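Local coordinates for protein acetyltransferase, GNAT family (Colwellia psychrerythraea, PDB 3IWG) that probably transfers an acyl group, such as acetyl, from a coenzyme A thioester to an acceptor, in the manner of GNAT acetyltransferases, at residues Val155-Ala160 against Gly189-Ala194; Ala159-Ala164 against Val214-Arg219. One frame throughout, in Å; residues are numbered along the deposited sequence.

Interaction 1: Val155-Ala160 against Gly189-Ala194; sequences VTFAAA and GKLLAA
Phe157 swings its ring off helix 151-162 toward Leu191 because CG lies anti to the backbone N (chi1 180°), and a chi2 of -99° turns the ring so that one face receives that leucine. The evidence is a CH-pi contact: CB of Leu191 sits 4.1 Å from the centroid of the Phe157 ring, 28° off its normal. Leu191 also touches nearer the helix backbone, with CD1 3.6 Å from CB of Phe157; the two side chains cross obliquely, CB of Leu191 over the ring and CD1 beside its root. The outer ring atoms run along the backbone of 191-194. CE2 of Phe157 approaches O of Leu191 at 3.4 Å, and CZ lies 3.8 Å from CA of Ala193, while CE1 also meets the methyl CB of Ala194 at 4.0 Å. These approaches fall where the strand is irregular: a classic beta bulge, in which Leu192 and Ala193 are paired with the single residue Tyr185, bends the strand at Leu192. Cohesion between the two segments is therefore apolar packing on one aromatic ring. Beyond them, Phe157 also rests on Ile213 and Ala215, Leu191 touches Trp186 of strand 182-187, and helix 166-178 packs on Val155 and Ala158 through Tyr173.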
# COMPACT_ATOMS: atom_id res chain seq x y z
N VAL A 155 -3.62 6.31 -10.08
CA VAL A 155 -4.68 5.51 -9.41
C VAL A 155 -5.95 5.54 -10.23
O VAL A 155 -6.54 4.50 -10.55
CB VAL A 155 -4.92 5.98 -7.95
CG1 VAL A 155 -6.29 5.54 -7.41
CG2 VAL A 155 -3.74 5.50 -7.03
N THR A 156 -6.34 6.74 -10.62
CA THR A 156 -7.47 6.90 -11.51
C THR A 156 -7.27 6.16 -12.84
O THR A 156 -8.17 5.46 -13.32
CB THR A 156 -7.65 8.38 -11.83
OG1 THR A 156 -7.91 9.07 -10.61
CG2 THR A 156 -8.79 8.58 -12.79
N PHE A 157 -6.10 6.31 -13.43
CA PHE A 157 -5.79 5.57 -14.66
C PHE A 157 -5.95 4.02 -14.48
O PHE A 157 -6.65 3.35 -15.25
CB PHE A 157 -4.39 5.96 -15.16
CG PHE A 157 -3.98 5.25 -16.41
CD1 PHE A 157 -3.17 4.15 -16.34
CD2 PHE A 157 -4.45 5.69 -17.65
CE1 PHE A 157 -2.80 3.48 -17.46
CE2 PHE A 157 -4.08 5.04 -18.78
CZ PHE A 157 -3.26 3.91 -18.70
N ALA A 158 -5.37 3.47 -13.42
CA ALA A 158 -5.46 2.04 -13.23
C ALA A 158 -6.87 1.62 -12.87
O ALA A 158 -7.35 0.60 -13.36
CB ALA A 158 -4.47 1.55 -12.18
N ALA A 159 -7.55 2.39 -12.01
CA ALA A 159 -8.90 2.02 -11.60
C ALA A 159 -9.81 1.94 -12.83
O ALA A 159 -10.56 0.96 -13.00
CB ALA A 159 -9.48 3.04 -10.56
N ALA A 160 -9.72 2.96 -13.69
CA ALA A 160 -10.52 3.01 -14.92
C ALA A 160 -10.16 1.88 -15.87
O ALA A 160 -11.03 1.36 -16.56
CB ALA A 160 -10.34 4.38 -15.61
N GLY A 189 -0.78 16.15 -21.06
CA GLY A 189 -1.30 16.02 -19.70
C GLY A 189 -2.05 14.73 -19.35
O GLY A 189 -2.59 14.61 -18.25
N LYS A 190 -2.11 13.75 -20.24
CA LYS A 190 -2.81 12.48 -19.93
C LYS A 190 -1.91 11.24 -20.09
O LYS A 190 -0.94 11.22 -20.86
CB LYS A 190 -4.08 12.35 -20.80
CG LYS A 190 -5.27 13.16 -20.28
CD LYS A 190 -6.34 13.37 -21.37
CE LYS A 190 -7.55 14.18 -20.83
NZ LYS A 190 -8.55 13.30 -20.04
N LEU A 191 -2.28 10.20 -19.34
CA LEU A 191 -1.54 8.97 -19.27
C LEU A 191 -1.94 8.09 -20.45
O LEU A 191 -3.10 7.76 -20.57
CB LEU A 191 -1.84 8.24 -17.96
CG LEU A 191 -0.86 8.53 -16.83
CD1 LEU A 191 -1.27 7.77 -15.57
CD2 LEU A 191 0.61 8.14 -17.26
N LEU A 192 -0.99 7.72 -21.31
CA LEU A 192 -1.26 6.71 -22.32
C LEU A 192 -0.98 5.30 -21.77
O LEU A 192 -1.57 4.33 -22.23
CB LEU A 192 -0.45 6.97 -23.58
CG LEU A 192 -0.83 8.23 -24.35
CD1 LEU A 192 0.03 8.42 -25.57
CD2 LEU A 192 -2.32 8.22 -24.72
N ALA A 193 -0.08 5.19 -20.80
CA ALA A 193 0.22 3.90 -20.22
C ALA A 193 0.97 4.08 -18.93
O ALA A 193 1.60 5.10 -18.74
CB ALA A 193 1.06 3.06 -21.18
N ALA A 194 0.96 3.03 -18.10
CA ALA A 194 1.72 3.01 -16.84
C ALA A 194 2.62 1.80 -16.88
O ALA A 194 2.15 0.73 -17.23
CB ALA A 194 0.76 2.85 -15.65

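Interaction 2: Ala159-Ala164 against Val214-Arg219; sequences AANIGA and VAQSNR. With SO4 (sulfate ion), chain C.
A polar side-chain-to-backbone contact joins Asn161, near the C-terminal end of helix 151-162, to Gln216 in the loop between strand 207-214 and helix 223-237 of the GNAT fold. That loop leads into the sequence from Arg219 to Ala224, which fits the family's acyl-CoA pyrophosphate-binding motif, Q/R-x-x-G-x-G/A. Its start is a type I turn, closed by Asn218 N to Ala215 O at 2.9 Å. In Asn161, chi1 (-75°) sets the amide beside the backbone N, and the turn about chi2 then brings OD1 within 2.7 Å of Gln216 N; the bond is moderately bent (149° at the hydrogen), its donor above the carbonyl plane rather than on a lone pair. ND2 meanwhile bonds to Phe157 O one helical turn back. With an alanine in its place both amide bonds go, and the loop at Gln216 N would probably lose its tie to the helix, with Phe157 O also losing its side-chain partner. NH2 of Arg219 gives an in-plane bond of 3.1 Å to a lone pair of Gln216 OE1. A sulfate, probably picked up during crystallisation and also bound by Gly220 N and Ala224 N, meets the guanidinium edge-on through two bonds, Arg219 NE to O1 and Arg219 NH1 to O2 (2.7 Å, 169°).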
# COMPACT_ATOMS: atom_id res chain seq x y z
N ALA A 159 -7.55 2.39 -12.01
CA ALA A 159 -8.90 2.02 -11.60
C ALA A 159 -9.81 1.94 -12.83
O ALA A 159 -10.56 0.96 -13.00
CB ALA A 159 -9.48 3.04 -10.56
N ALA A 160 -9.72 2.96 -13.69
CA ALA A 160 -10.52 3.01 -14.92
C ALA A 160 -10.16 1.88 -15.87
O ALA A 160 -11.03 1.36 -16.56
CB ALA A 160 -10.34 4.38 -15.61
N ASN A 161 -8.89 1.47 -15.92
CA ASN A 161 -8.49 0.47 -16.93
C ASN A 161 -8.48 -0.95 -16.44
O ASN A 161 -8.76 -1.82 -17.22
CB ASN A 161 -7.13 0.79 -17.54
CG ASN A 161 -7.22 1.91 -18.51
OD1 ASN A 161 -7.78 1.75 -19.59
ND2 ASN A 161 -6.71 3.08 -18.13
N ILE A 162 -8.14 -1.22 -15.20
CA ILE A 162 -8.15 -2.64 -14.76
C ILE A 162 -9.16 -2.92 -13.63
O ILE A 162 -9.26 -4.05 -13.17
CB ILE A 162 -6.73 -3.12 -14.28
CG1 ILE A 162 -6.30 -2.33 -13.03
CG2 ILE A 162 -5.69 -2.98 -15.40
CD1 ILE A 162 -5.03 -2.86 -12.35
N GLY A 163 -9.88 -1.91 -13.15
CA GLY A 163 -10.94 -2.18 -12.16
C GLY A 163 -10.49 -2.58 -10.74
O GLY A 163 -11.32 -2.89 -9.90
N ALA A 164 -9.18 -2.56 -10.45
CA ALA A 164 -8.71 -2.70 -9.05
C ALA A 164 -9.26 -1.54 -8.23
O ALA A 164 -9.56 -0.47 -8.75
CB ALA A 164 -7.17 -2.75 -8.98
N VAL A 214 -2.00 -0.29 -20.58
CA VAL A 214 -2.18 0.63 -21.70
C VAL A 214 -3.55 1.19 -21.60
O VAL A 214 -4.46 0.44 -21.29
CB VAL A 214 -2.07 -0.09 -23.07
CG1 VAL A 214 -2.44 0.88 -24.22
CG2 VAL A 214 -0.72 -0.64 -23.24
N ALA A 215 -3.70 2.48 -21.83
CA ALA A 215 -5.04 3.08 -21.79
C ALA A 215 -5.95 2.33 -22.75
O ALA A 215 -5.58 2.04 -23.89
CB ALA A 215 -5.01 4.55 -22.16
N GLN A 216 -7.13 2.00 -22.25
CA GLN A 216 -8.12 1.27 -23.04
C GLN A 216 -8.55 2.07 -24.27
O GLN A 216 -9.06 1.51 -25.21
CB GLN A 216 -9.35 0.92 -22.19
CG GLN A 216 -10.24 -0.21 -22.71
CD GLN A 216 -9.46 -1.43 -23.35
OE1 GLN A 216 -8.47 -1.94 -22.77
NE2 GLN A 216 -9.90 -1.86 -24.56
N SER A 217 -8.32 3.37 -24.25
CA SER A 217 -8.57 4.24 -25.42
C SER A 217 -7.49 4.19 -26.52
O SER A 217 -7.61 4.87 -27.53
CB SER A 217 -8.72 5.69 -24.95
OG SER A 217 -7.57 6.06 -24.24
N ASN A 218 -6.44 3.42 -26.31
CA ASN A 218 -5.26 3.41 -27.17
C ASN A 218 -4.72 1.99 -27.36
O ASN A 218 -3.53 1.79 -27.51
CB ASN A 218 -4.18 4.34 -26.59
CG ASN A 218 -4.56 5.81 -26.69
OD1 ASN A 218 -4.19 6.51 -27.65
ND2 ASN A 218 -5.32 6.27 -25.72
N ARG A 219 -5.61 1.01 -27.37
CA ARG A 219 -5.22 -0.35 -27.70
C ARG A 219 -4.95 -0.46 -29.19
O ARG A 219 -5.56 0.25 -30.00
CB ARG A 219 -6.29 -1.37 -27.26
CG ARG A 219 -6.76 -1.18 -25.76
CD ARG A 219 -5.60 -1.09 -24.76
NE ARG A 219 -4.71 -2.24 -24.85
CZ ARG A 219 -4.88 -3.41 -24.24
NH1 ARG A 219 -3.98 -4.37 -24.40
NH2 ARG A 219 -5.92 -3.61 -23.42
S SO4 C . -1.52 -3.01 -26.88
O1 SO4 C . -2.81 -2.47 -27.31
O2 SO4 C . -1.66 -3.87 -25.69
O3 SO4 C . -0.67 -1.88 -26.65
O4 SO4 C . -0.90 -3.91 -27.88

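Interactions 1 and 2 both start from helix 151-162, sharing Ala159 and Ala160, and their centres lie about 7 Å apart. Along the chain the helix comes first, then 189-194 at the start of strand 190-199, and last 214-219, the final residue of the antiparallel neighbour strand 207-214 and the loop that follows. The two partner segments are themselves joined: Leu192 O lies 2.8 Å from Ala215 N, a probable hydrogen bond, and Phe157 CZ packs 3.5 Å from that same nitrogen. One helix thus meets the start of one strand and the loop that leaves its neighbour, first by apolar packing, then by a polar bond, next to a loop that probably receives the cofactor's pyrophosphate.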